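Local coordinates for protein hydrolase (Bacteroides thetaiotaomicron, PDB 2OBB) that binds magnesium and is probably a hydrolase of the haloacid dehalogenase type, though its substrate remains unknown, at residues R42-S47 with R87-D92. Sequence-based numbering, arbitrary orientation.
Sequences RLILWS and RKLKAD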
# COMPACT_ATOMS: atom_id res chain seq x y z
N ARG A 42 -15.62 -4.58 1.42
CA ARG A 42 -15.01 -5.60 2.25
C ARG A 42 -13.75 -5.00 2.85
O ARG A 42 -13.02 -4.34 2.12
CB ARG A 42 -14.63 -6.82 1.44
CG ARG A 42 -15.78 -7.68 1.00
CD ARG A 42 -15.26 -8.78 0.10
NE ARG A 42 -16.32 -9.75 -0.17
CZ ARG A 42 -16.17 -10.84 -0.92
NH1 ARG A 42 -15.00 -11.13 -1.47
NH2 ARG A 42 -17.19 -11.63 -1.10
N LEU A 43 -13.52 -5.21 4.14
CA LEU A 43 -12.30 -4.78 4.81
C LEU A 43 -11.42 -5.97 5.09
O LEU A 43 -11.85 -6.94 5.69
CB LEU A 43 -12.62 -4.05 6.12
CG LEU A 43 -13.65 -2.91 6.00
CD1 LEU A 43 -13.78 -2.20 7.35
CD2 LEU A 43 -13.34 -1.92 4.90
N ILE A 44 -10.17 -5.89 4.67
CA ILE A 44 -9.20 -6.91 5.01
C ILE A 44 -8.11 -6.24 5.83
O ILE A 44 -7.53 -5.27 5.39
CB ILE A 44 -8.59 -7.57 3.75
CG1 ILE A 44 -9.68 -8.28 2.94
CG2 ILE A 44 -7.49 -8.55 4.12
CD1 ILE A 44 -9.12 -9.03 1.75
N LEU A 45 -7.84 -6.78 7.01
CA LEU A 45 -6.72 -6.30 7.80
C LEU A 45 -5.41 -6.70 7.13
O LEU A 45 -5.24 -7.86 6.72
CB LEU A 45 -6.80 -6.81 9.22
CG LEU A 45 -5.82 -6.18 10.21
CD1 LEU A 45 -6.03 -4.65 10.34
CD2 LEU A 45 -6.01 -6.89 11.56
N TRP A 46 -4.51 -5.72 6.98
CA TRP A 46 -3.26 -5.92 6.23
C TRP A 46 -2.14 -5.34 7.06
O TRP A 46 -1.90 -4.13 7.01
CB TRP A 46 -3.38 -5.19 4.89
CG TRP A 46 -2.36 -5.46 3.81
CD1 TRP A 46 -1.88 -4.53 2.94
CD2 TRP A 46 -1.72 -6.71 3.44
NE1 TRP A 46 -0.99 -5.11 2.07
CE2 TRP A 46 -0.88 -6.44 2.35
CE3 TRP A 46 -1.78 -8.02 3.94
CZ2 TRP A 46 -0.11 -7.44 1.71
CZ3 TRP A 46 -1.01 -9.01 3.33
CH2 TRP A 46 -0.19 -8.71 2.20
N SER A 47 -1.49 -6.20 7.84
CA SER A 47 -0.52 -5.81 8.84
C SER A 47 0.69 -6.73 8.84
O SER A 47 0.57 -7.93 8.55
CB SER A 47 -1.18 -5.88 10.21
OG SER A 47 -0.31 -5.42 11.22
N ARG A 87 1.60 -13.34 -2.75
CA ARG A 87 1.92 -12.84 -1.42
C ARG A 87 1.23 -11.49 -1.13
O ARG A 87 0.68 -11.29 -0.04
CB ARG A 87 3.43 -12.74 -1.24
CG ARG A 87 3.83 -12.52 0.19
CD ARG A 87 5.32 -12.56 0.34
NE ARG A 87 5.70 -11.83 1.55
CZ ARG A 87 6.92 -11.82 2.09
NH1 ARG A 87 7.90 -12.48 1.53
NH2 ARG A 87 7.14 -11.13 3.19
N LYS A 88 1.23 -10.59 -2.11
CA LYS A 88 0.55 -9.31 -1.98
C LYS A 88 -0.96 -9.53 -2.14
O LYS A 88 -1.39 -10.24 -3.04
CB LYS A 88 1.08 -8.34 -3.05
CG LYS A 88 0.56 -6.92 -2.95
CD LYS A 88 1.14 -6.05 -4.07
CE LYS A 88 0.51 -4.66 -4.09
NZ LYS A 88 0.75 -3.94 -5.40
N LEU A 89 -1.77 -8.92 -1.27
CA LEU A 89 -3.22 -9.00 -1.39
C LEU A 89 -3.72 -8.52 -2.74
O LEU A 89 -3.13 -7.62 -3.36
CB LEU A 89 -3.90 -8.14 -0.33
CG LEU A 89 -3.80 -8.58 1.12
CD1 LEU A 89 -4.75 -7.76 1.96
CD2 LEU A 89 -4.03 -10.09 1.30
N LYS A 90 -4.83 -9.09 -3.18
CA LYS A 90 -5.45 -8.64 -4.42
C LYS A 90 -6.46 -7.51 -4.20
O LYS A 90 -7.25 -7.22 -5.11
CB LYS A 90 -6.09 -9.82 -5.15
CG LYS A 90 -5.08 -10.90 -5.43
CD LYS A 90 -5.52 -11.81 -6.57
CE LYS A 90 -4.37 -12.66 -7.07
NZ LYS A 90 -4.11 -13.73 -6.09
N ALA A 91 -6.43 -6.85 -3.04
CA ALA A 91 -7.32 -5.73 -2.73
C ALA A 91 -7.49 -4.69 -3.86
O ALA A 91 -6.58 -4.49 -4.66
CB ALA A 91 -6.84 -5.05 -1.49
N ASP A 92 -8.62 -3.99 -3.89
CA ASP A 92 -8.83 -2.89 -4.87
C ASP A 92 -8.25 -1.54 -4.40
O ASP A 92 -8.03 -0.60 -5.21
CB ASP A 92 -10.34 -2.73 -5.13
CG ASP A 92 -10.95 -3.97 -5.76
OD1 ASP A 92 -10.40 -4.44 -6.78
OD2 ASP A 92 -11.95 -4.50 -5.21
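Leu89 lies over one face of the Trp46 indole, its CG 3.4 Å from the centroid of the six-membered ring and 9° off the ring normal, a CH-pi contact. The branches spread from there: CD1 lies over the CD2-CE3 side of the ring, 3.5 Å from Trp46 CD2, whereas CD2 sits above the rim at Trp46 CZ3, 3.8 Å away. With its CG anti to the backbone N (chi1 -167°), Trp46 extends its ring from segment 42-47 across to the loop before strand 93-95, and the two side chains run past each other in opposite directions. Leu89 CD1 also meets Ile44 CG2 at 3.6 Å, so the leucine bridges two side chains from the same side of segment 42-47. At the far end of the indole, Trp46 CH2 approaches Arg87 O near the ring plane at 3.5 Å; that carbonyl accepts a hydrogen bond from Arg87 NE of the second subunit. Leu45 points to the other side, onto helix 51-62, so this contact covers one side of the parallel sheet, consistent with a HAD-like fold. Trp46 also packs on Trp46 of the second subunit, and Lys88 forms a salt bridge with Asp9, a magnesium ligand, of that subunit. With the indole cut back to an alanine, Leu89 CG loses the aromatic face under it, and a gap would probably open between segment 42-47 and the loop, near the second subunit. Across the two segments, cohesion rests on dispersion and CH-pi contact, dependent on shape, while the charged ends of Arg87 and Lys88 pair with acidic residues of the second subunit.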